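Local coordinates for protein deoxyhypusine synthase, putative (PDB 7L9R) that probably acts as a deoxyhypusine synthase, an NAD-dependent transferase of the kind that converts a specific lysine of the translation factor eIF5A into deoxyhypusine, at residues 42-47 and 331-336; 127-132 and 164-169; 168-173 and 228-233. All coordinates share one frame; numbering follows the deposited sequence. Where two conformers were deposited one is given.

Contact 1: 42-47 and 331-336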
loop_
_atom_site.group_PDB
_atom_site.type_symbol
_atom_site.label_atom_id
_atom_site.label_comp_id
_atom_site.label_asym_id
_atom_site.label_seq_id
_atom_site.Cartn_x
_atom_site.Cartn_y
_atom_site.Cartn_z
ATOM N N ASN B 42 -23.716 15.561 -0.234
ATOM C CA ASN B 42 -23.713 15.769 -1.679
ATOM C C ASN B 42 -22.450 16.477 -2.146
ATOM O O ASN B 42 -21.970 16.217 -3.254
ATOM C CB ASN B 42 -24.946 16.560 -2.117
ATOM C CG ASN B 42 -26.232 15.782 -1.926
ATOM O OD1 ASN B 42 -26.212 14.550 -1.870
ATOM N ND2 ASN B 42 -27.365 16.496 -1.831
ATOM N N SER B 43 -21.917 17.388 -1.327
ATOM C CA SER B 43 -20.680 18.081 -1.679
ATOM C C SER B 43 -19.519 17.101 -1.815
ATOM O O SER B 43 -18.665 17.251 -2.696
ATOM C CB SER B 43 -20.365 19.145 -0.629
ATOM O OG SER B 43 -19.094 19.735 -0.855
ATOM N N TYR B 44 -19.484 16.077 -0.967
ATOM C CA TYR B 44 -18.463 15.051 -1.123
ATOM C C TYR B 44 -18.612 14.324 -2.452
ATOM O O TYR B 44 -17.616 14.050 -3.132
ATOM C CB TYR B 44 -18.532 14.053 0.027
ATOM C CG TYR B 44 -17.662 12.856 -0.215
ATOM C CD1 TYR B 44 -16.266 12.974 -0.203
ATOM C CD2 TYR B 44 -18.218 11.615 -0.494
ATOM C CE1 TYR B 44 -15.446 11.880 -0.435
ATOM C CE2 TYR B 44 -17.405 10.512 -0.734
ATOM C CZ TYR B 44 -16.022 10.653 -0.701
ATOM O OH TYR B 44 -15.218 9.560 -0.934
ATOM N N LEU B 45 -19.848 14.019 -2.848
ATOM C CA LEU B 45 -20.086 13.261 -4.070
ATOM C C LEU B 45 -19.678 14.016 -5.331
ATOM O O LEU B 45 -19.522 13.390 -6.386
ATOM C CB LEU B 45 -21.561 12.865 -4.154
ATOM C CG LEU B 45 -22.041 12.048 -2.949
ATOM C CD1 LEU B 45 -23.535 11.734 -3.040
ATOM C CD2 LEU B 45 -21.222 10.766 -2.794
ATOM N N THR B 46 -19.490 15.333 -5.254
ATOM C CA THR B 46 -19.152 16.121 -6.428
ATOM C C THR B 46 -17.794 16.801 -6.359
ATOM O O THR B 46 -17.347 17.335 -7.379
ATOM C CB THR B 46 -20.217 17.207 -6.677
ATOM O OG1 THR B 46 -20.063 18.257 -5.715
ATOM C CG2 THR B 46 -21.627 16.632 -6.578
ATOM N N THR B 47 -17.129 16.812 -5.202
ATOM C CA THR B 47 -15.847 17.502 -5.069
ATOM C C THR B 47 -14.810 16.731 -4.261
ATOM O O THR B 47 -13.629 17.094 -4.312
ATOM C CB THR B 47 -16.037 18.899 -4.435
ATOM O OG1 THR B 47 -16.723 18.785 -3.181
ATOM C CG2 THR B 47 -16.829 19.840 -5.354
ATOM N N SER B 331 -17.447 1.357 4.640
ATOM C CA SER B 331 -18.352 1.728 5.723
ATOM C C SER B 331 -18.663 3.217 5.727
ATOM O O SER B 331 -19.663 3.626 6.320
ATOM C CB SER B 331 -17.778 1.324 7.076
ATOM O OG SER B 331 -17.075 2.405 7.655
ATOM N N LEU B 332 -17.850 4.031 5.053
ATOM C CA LEU B 332 -18.112 5.458 4.936
ATOM C C LEU B 332 -18.876 5.800 3.661
ATOM O O LEU B 332 -19.864 6.540 3.708
ATOM C CB LEU B 332 -16.793 6.237 4.984
ATOM N N VAL B 333 -18.441 5.264 2.520
ATOM C CA VAL B 333 -19.045 5.645 1.247
ATOM C C VAL B 333 -20.233 4.764 0.870
ATOM O O VAL B 333 -21.163 5.241 0.211
ATOM C CB VAL B 333 -18.001 5.640 0.119
ATOM C CG1 VAL B 333 -16.899 6.640 0.417
ATOM C CG2 VAL B 333 -17.442 4.244 -0.084
ATOM N N PHE B 334 -20.240 3.490 1.265
ATOM C CA PHE B 334 -21.329 2.625 0.821
ATOM C C PHE B 334 -22.692 3.053 1.357
ATOM O O PHE B 334 -23.660 3.012 0.576
ATOM C CB PHE B 334 -21.049 1.154 1.161
ATOM C CG PHE B 334 -22.007 0.195 0.501
ATOM C CD1 PHE B 334 -22.107 0.142 -0.886
ATOM C CD2 PHE B 334 -22.817 -0.636 1.260
ATOM C CE1 PHE B 334 -23.003 -0.726 -1.502
ATOM C CE2 PHE B 334 -23.708 -1.504 0.654
ATOM C CZ PHE B 334 -23.802 -1.551 -0.731
ATOM N N PRO B 335 -22.856 3.452 2.630
ATOM C CA PRO B 335 -24.180 3.958 3.039
ATOM C C PRO B 335 -24.609 5.164 2.228
ATOM O O PRO B 335 -25.793 5.300 1.891
ATOM C CB PRO B 335 -23.986 4.300 4.523
ATOM C CG PRO B 335 -22.859 3.427 4.968
ATOM C CD PRO B 335 -21.926 3.395 3.775
ATOM N N LEU B 336 -23.657 6.026 1.864
ATOM C CA LEU B 336 -23.972 7.148 0.990
ATOM C C LEU B 336 -24.445 6.656 -0.372
ATOM O O LEU B 336 -25.400 7.201 -0.941
ATOM C CB LEU B 336 -22.748 8.051 0.843
ATOM C CG LEU B 336 -22.090 8.541 2.144
ATOM C CD1 LEU B 336 -20.999 9.585 1.850
ATOM C CD2 LEU B 336 -23.105 9.071 3.171
#
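Tyr44 and Leu336 meet because each throws its side chain across the gap between two helices. In Tyr44 the first torsion places CG opposite the backbone N (chi1 170°), which sends the ring toward helix 330-339. Leu336 instead has CG opposite its carbonyl carbon (chi1 -53°), and its CD1 branch then ends 4.2 Å from CD2 of Tyr44. The two side chains are crossed at about a right angle, so a single methyl reaches the ring. Further out, on the same side of the ring's long axis, CG1 of Val333 lies 4.1 Å from CE2 and 3.6 Å from the hydroxyl oxygen OH of Tyr44. Val333 was modelled in two conformers, however, and these two distances hold for one of them. Both methyls come at the ring obliquely. No hydrogen bond joins the segments, and the contact rests on apolar packing alone. A tyrosine suits this place: it is long enough to span the gap, and its flat ring can touch residues from two successive turns.

Pro335, lacking an N-H, breaks the bond to the preceding turn and kinks its helix just before Leu336.

Helix 330-339 follows strand 322-327, the outermost strand at one end of the parallel sheet in this chain. Phe334 turns to Leu102 and Phe106 of helix 102-111, while Tyr44 also packs on Leu332 of the second subunit. Thus the N-terminal helix 37-47 lies beside the last helix of the sheet domain, at a subunit boundary.

Contact 2: 127-132 and 164-169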
loop_
_atom_site.group_PDB
_atom_site.type_symbol
_atom_site.label_atom_id
_atom_site.label_comp_id
_atom_site.label_asym_id
_atom_site.label_seq_id
_atom_site.Cartn_x
_atom_site.Cartn_y
_atom_site.Cartn_z
ATOM N N THR B 127 -20.254 -13.093 13.338
ATOM C CA THR B 127 -20.419 -11.713 13.786
ATOM C C THR B 127 -21.883 -11.295 13.743
ATOM O O THR B 127 -22.376 -10.653 14.678
ATOM C CB THR B 127 -19.566 -10.791 12.917
ATOM O OG1 THR B 127 -18.201 -11.201 13.014
ATOM C CG2 THR B 127 -19.690 -9.329 13.343
ATOM N N ASP B 128 -22.593 -11.668 12.673
ATOM C CA ASP B 128 -24.011 -11.340 12.554
ATOM C C ASP B 128 -24.810 -11.969 13.690
ATOM O O ASP B 128 -25.670 -11.312 14.296
ATOM C CB ASP B 128 -24.516 -11.807 11.186
ATOM C CG ASP B 128 -25.956 -11.393 10.898
ATOM O OD1 ASP B 128 -26.311 -10.211 11.123
ATOM O OD2 ASP B 128 -26.726 -12.254 10.408
ATOM N N ILE B 129 -24.496 -13.227 14.022
ATOM C CA ILE B 129 -25.117 -13.914 15.153
ATOM C C ILE B 129 -24.730 -13.241 16.465
ATOM O O ILE B 129 -25.579 -12.999 17.334
ATOM C CB ILE B 129 -24.713 -15.400 15.158
ATOM C CG1 ILE B 129 -25.268 -16.126 13.933
ATOM C CG2 ILE B 129 -25.147 -16.082 16.454
ATOM C CD1 ILE B 129 -24.698 -17.525 13.748
ATOM N N MET B 130 -23.437 -12.951 16.633
ATOM C CA MET B 130 -22.937 -12.385 17.883
ATOM C C MET B 130 -23.619 -11.062 18.211
ATOM O O MET B 130 -23.945 -10.795 19.374
ATOM C CB MET B 130 -21.419 -12.206 17.783
ATOM C CG MET B 130 -20.752 -11.702 19.042
ATOM S SD MET B 130 -18.952 -11.592 18.890
ATOM C CE MET B 130 -18.570 -13.152 18.102
ATOM N N LYS B 131 -23.866 -10.230 17.197
ATOM C CA LYS B 131 -24.501 -8.938 17.427
ATOM C C LYS B 131 -25.953 -9.054 17.868
ATOM O O LYS B 131 -26.508 -8.061 18.347
ATOM C CB LYS B 131 -24.416 -8.070 16.170
ATOM C CG LYS B 131 -23.025 -7.526 15.908
ATOM C CD LYS B 131 -22.992 -6.632 14.689
ATOM C CE LYS B 131 -21.719 -5.793 14.673
ATOM N NZ LYS B 131 -21.662 -4.843 13.522
ATOM N N CYS B 132 -26.579 -10.227 17.741
ATOM C CA CYS B 132 -27.927 -10.402 18.269
ATOM C C CYS B 132 -27.942 -10.606 19.778
ATOM O O CYS B 132 -28.994 -10.431 20.401
ATOM C CB CYS B 132 -28.620 -11.590 17.596
ATOM S SG CYS B 132 -28.923 -11.408 15.828
ATOM N N GLU B 164 -18.346 -16.376 24.305
ATOM C CA GLU B 164 -18.754 -17.658 24.866
ATOM C C GLU B 164 -20.220 -17.949 24.569
ATOM O O GLU B 164 -20.570 -19.084 24.224
ATOM C CB GLU B 164 -18.480 -17.689 26.368
ATOM C CG GLU B 164 -18.529 -19.088 26.971
ATOM C CD GLU B 164 -17.633 -20.082 26.238
ATOM O OE1 GLU B 164 -16.554 -19.680 25.742
ATOM O OE2 GLU B 164 -18.015 -21.271 26.153
ATOM N N LYS B 165 -21.092 -16.942 24.694
ATOM C CA LYS B 165 -22.493 -17.135 24.330
ATOM C C LYS B 165 -22.626 -17.503 22.856
ATOM O O LYS B 165 -23.417 -18.382 22.491
ATOM C CB LYS B 165 -23.304 -15.876 24.647
ATOM N N THR B 166 -21.845 -16.853 21.995
ATOM C CA THR B 166 -21.896 -17.181 20.576
ATOM C C THR B 166 -21.376 -18.590 20.324
ATOM O O THR B 166 -21.970 -19.339 19.537
ATOM C CB THR B 166 -21.099 -16.151 19.778
ATOM O OG1 THR B 166 -21.585 -14.841 20.088
ATOM C CG2 THR B 166 -21.228 -16.407 18.275
ATOM N N LYS B 167 -20.272 -18.969 20.982
ATOM C CA LYS B 167 -19.729 -20.315 20.817
ATOM C C LYS B 167 -20.707 -21.371 21.316
ATOM O O LYS B 167 -20.860 -22.432 20.696
ATOM C CB LYS B 167 -18.390 -20.447 21.550
ATOM C CG LYS B 167 -17.221 -19.766 20.864
ATOM C CD LYS B 167 -15.941 -20.570 21.025
ATOM C CE LYS B 167 -15.158 -20.146 22.251
ATOM N NZ LYS B 167 -13.715 -20.496 22.133
ATOM N N GLN B 168 -21.365 -21.107 22.449
ATOM C CA GLN B 168 -22.345 -22.053 22.972
ATOM C C GLN B 168 -23.494 -22.236 21.991
ATOM O O GLN B 168 -23.921 -23.365 21.724
ATOM C CB GLN B 168 -22.867 -21.581 24.330
ATOM N N TRP B 169 -23.989 -21.134 21.425
ATOM C CA TRP B 169 -25.047 -21.215 20.424
ATOM C C TRP B 169 -24.604 -22.040 19.221
ATOM O O TRP B 169 -25.314 -22.953 18.783
ATOM C CB TRP B 169 -25.457 -19.803 19.994
ATOM C CG TRP B 169 -26.713 -19.740 19.171
ATOM C CD1 TRP B 169 -27.988 -19.528 19.631
ATOM C CD2 TRP B 169 -26.822 -19.886 17.748
ATOM N NE1 TRP B 169 -28.875 -19.539 18.584
ATOM C CE2 TRP B 169 -28.187 -19.751 17.417
ATOM C CE3 TRP B 169 -25.900 -20.127 16.724
ATOM C CZ2 TRP B 169 -28.651 -19.845 16.105
ATOM C CZ3 TRP B 169 -26.359 -20.219 15.422
ATOM C CH2 TRP B 169 -27.723 -20.077 15.123
#
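Apolar packing dominates between Ile129 and Trp169, whose side chains cross at about a right angle. The two branches of Ile129 reach different parts of the indole: CG2 sits 4.1 Å above the ring plane, offset toward the rim, while CD1 at the end of the longer branch comes to 3.6 Å from CZ3 of Trp169. Putting CG of Trp169 opposite the backbone N (chi1 -169°) brings the six-membered ring to this branched side chain, CG2 over its face and CD1 at its CZ3 corner. Phe133, Leu200 and Arg199 also touch the indole.

The second kind of contact sets a hydroxyl against aliphatic carbon. OG1 of Thr166 rests 3.4 Å from CG of Met130, with its polar need met by the carbonyl O of Leu162 one turn back. A hydroxyl folded onto its own helix in this way is compact, and the helices come close here: the CA atoms of Met130 and Thr166 are 5.6 Å apart.

Helix 124-130 follows strand 117-120, one of a parallel sheet with order 3-2-1-4-5-6. That order is characteristic of the Rossmann fold, and the contact joins helix 160-179 to its helical layer.

Contact 3: 168-173 and 228-233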
loop_
_atom_site.group_PDB
_atom_site.type_symbol
_atom_site.label_atom_id
_atom_site.label_comp_id
_atom_site.label_asym_id
_atom_site.label_seq_id
_atom_site.Cartn_x
_atom_site.Cartn_y
_atom_site.Cartn_z
ATOM N N GLN B 168 -21.365 -21.107 22.449
ATOM C CA GLN B 168 -22.345 -22.053 22.972
ATOM C C GLN B 168 -23.494 -22.236 21.991
ATOM O O GLN B 168 -23.921 -23.365 21.724
ATOM C CB GLN B 168 -22.867 -21.581 24.330
ATOM N N TRP B 169 -23.989 -21.134 21.425
ATOM C CA TRP B 169 -25.047 -21.215 20.424
ATOM C C TRP B 169 -24.604 -22.040 19.221
ATOM O O TRP B 169 -25.314 -22.953 18.783
ATOM C CB TRP B 169 -25.457 -19.803 19.994
ATOM C CG TRP B 169 -26.713 -19.740 19.171
ATOM C CD1 TRP B 169 -27.988 -19.528 19.631
ATOM C CD2 TRP B 169 -26.822 -19.886 17.748
ATOM N NE1 TRP B 169 -28.875 -19.539 18.584
ATOM C CE2 TRP B 169 -28.187 -19.751 17.417
ATOM C CE3 TRP B 169 -25.900 -20.127 16.724
ATOM C CZ2 TRP B 169 -28.651 -19.845 16.105
ATOM C CZ3 TRP B 169 -26.359 -20.219 15.422
ATOM C CH2 TRP B 169 -27.723 -20.077 15.123
ATOM N N LEU B 170 -23.429 -21.725 18.669
ATOM C CA LEU B 170 -22.932 -22.471 17.516
ATOM C C LEU B 170 -22.767 -23.945 17.846
ATOM O O LEU B 170 -23.061 -24.812 17.015
ATOM C CB LEU B 170 -21.608 -21.883 17.033
ATOM C CG LEU B 170 -21.678 -20.481 16.436
ATOM C CD1 LEU B 170 -20.282 -19.922 16.230
ATOM C CD2 LEU B 170 -22.455 -20.505 15.129
ATOM N N LYS B 171 -22.280 -24.253 19.050
ATOM C CA LYS B 171 -22.065 -25.647 19.413
ATOM C C LYS B 171 -23.387 -26.390 19.561
ATOM O O LYS B 171 -23.506 -27.547 19.143
ATOM C CB LYS B 171 -21.241 -25.736 20.695
ATOM C CG LYS B 171 -19.776 -25.404 20.507
ATOM C CD LYS B 171 -19.052 -25.358 21.838
ATOM C CE LYS B 171 -17.573 -25.111 21.645
ATOM N NZ LYS B 171 -16.859 -25.006 22.946
ATOM N N GLU B 172 -24.396 -25.744 20.149
ATOM C CA GLU B 172 -25.700 -26.389 20.251
ATOM C C GLU B 172 -26.290 -26.643 18.871
ATOM O O GLU B 172 -26.895 -27.694 18.630
ATOM C CB GLU B 172 -26.642 -25.541 21.105
ATOM C CG GLU B 172 -26.219 -25.438 22.562
ATOM C CD GLU B 172 -27.205 -24.654 23.399
ATOM O OE1 GLU B 172 -28.426 -24.791 23.161
ATOM O OE2 GLU B 172 -26.761 -23.903 24.295
ATOM N N PHE B 173 -26.093 -25.703 17.943
ATOM C CA PHE B 173 -26.547 -25.904 16.572
ATOM C C PHE B 173 -25.828 -27.078 15.917
ATOM O O PHE B 173 -26.459 -27.910 15.255
ATOM C CB PHE B 173 -26.342 -24.612 15.777
ATOM C CG PHE B 173 -26.418 -24.786 14.285
ATOM C CD1 PHE B 173 -27.640 -24.899 13.641
ATOM C CD2 PHE B 173 -25.260 -24.780 13.521
ATOM C CE1 PHE B 173 -27.707 -25.040 12.260
ATOM C CE2 PHE B 173 -25.315 -24.922 12.143
ATOM C CZ PHE B 173 -26.539 -25.046 11.511
ATOM N N GLY B 228 -15.491 -22.935 12.776
ATOM C CA GLY B 228 -14.543 -24.040 12.752
ATOM C C GLY B 228 -13.904 -24.283 14.107
ATOM O O GLY B 228 -13.702 -25.431 14.508
ATOM N N THR B 229 -13.609 -23.209 14.843
ATOM C CA THR B 229 -13.130 -23.355 16.217
ATOM C C THR B 229 -14.102 -24.174 17.058
ATOM O O THR B 229 -13.685 -25.046 17.831
ATOM C CB THR B 229 -12.921 -21.979 16.852
ATOM O OG1 THR B 229 -12.032 -21.203 16.040
ATOM C CG2 THR B 229 -12.347 -22.115 18.263
ATOM N N CYS B 230 -15.407 -23.917 16.911
ATOM C CA CYS B 230 -16.400 -24.674 17.667
ATOM C C CYS B 230 -16.420 -26.137 17.258
ATOM O O CYS B 230 -16.654 -27.016 18.097
ATOM C CB CYS B 230 -17.784 -24.053 17.485
ATOM S SG CYS B 230 -17.918 -22.414 18.198
ATOM N N ILE B 231 -16.192 -26.424 15.974
ATOM C CA ILE B 231 -16.065 -27.813 15.547
ATOM C C ILE B 231 -14.879 -28.467 16.239
ATOM O O ILE B 231 -14.977 -29.592 16.742
ATOM C CB ILE B 231 -15.938 -27.894 14.015
ATOM C CG1 ILE B 231 -17.268 -27.564 13.345
ATOM C CG2 ILE B 231 -15.419 -29.270 13.589
ATOM C CD1 ILE B 231 -17.171 -27.464 11.844
ATOM N N THR B 232 -13.749 -27.757 16.296
ATOM C CA THR B 232 -12.534 -28.308 16.889
ATOM C C THR B 232 -12.733 -28.603 18.371
ATOM O O THR B 232 -12.362 -29.678 18.858
ATOM C CB THR B 232 -11.379 -27.327 16.694
ATOM O OG1 THR B 232 -11.087 -27.190 15.296
ATOM C CG2 THR B 232 -10.137 -27.811 17.426
ATOM N N GLU B 233 -13.338 -27.661 19.100
ATOM C CA GLU B 233 -13.553 -27.852 20.531
ATOM C C GLU B 233 -14.564 -28.958 20.802
ATOM O O GLU B 233 -14.358 -29.787 21.697
ATOM C CB GLU B 233 -13.994 -26.536 21.167
ATOM C CG GLU B 233 -12.925 -25.462 21.101
ATOM C CD GLU B 233 -13.397 -24.124 21.622
ATOM O OE1 GLU B 233 -14.593 -23.999 21.969
ATOM O OE2 GLU B 233 -12.564 -23.197 21.694
#
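The two helical segments pass at 66° to one another (signed crossing angle -66°), with a closest approach of 9.4 Å between the axes of the two short segments. Lys171 and Cys230 mark the crossing, their CA atoms 6.0 Å apart. The small Cys230 suits this point, since its side chain is directed toward the other helix and fits between two longer neighbours. Its SG touches CB of Leu170 at 3.9 Å and also comes close to CD1 of that leucine, while its CB lies 3.9 Å from CG of Lys171.

Lys171 does not start toward helix 226-237, but its chain, extended beyond CG, carries the amino group there. The aliphatic part first runs past Cys230, and NZ then reaches OE1 of Glu233 at 2.7 Å. This is a hydrogen-bonded salt bridge in which the nitrogen meets the oxygen nearly in line with the C-O bond. The glutamate comes from its own helix with an extended chain, and the two side chains cross at about a right angle. On helix 226-237 itself, the carbonyl O of Gly228 accepts from both N and OG1 of Thr232, a hydroxyl folded back onto its own backbone.

The other oxygen of the carboxylate, OE2, is bridged by Lys167, one turn before Lys171 on the same helix. With each oxygen thus engaged by a lysine, Glu233 is probably held as an anion and its rotation restricted. Apolar packing of Cys230 on Leu170 and Lys171 therefore lies beside a salt-bridge pair in which one glutamate joins two successive turns of helix 160-179.

Overall arrangement
From the N terminus, helix 37-47 opens contact 1, which closes only at helix 330-339 and so encloses most of the chain; contacts 2 and 3 both nest inside that loop. Contact 2 closes a short loop from helix 124-130 to helix 160-179. Contact 3 begins where contact 2 ends, sharing Gln168 and Trp169, and runs on to helix 226-237. The two form a continuous cluster, centres 10 Å apart, with helix 160-179 in the middle. Contact 1 lies on the opposite side of the chain's centre from contact 3, their centres 40 Å apart, so they join helices near the two ends of the parallel sheet.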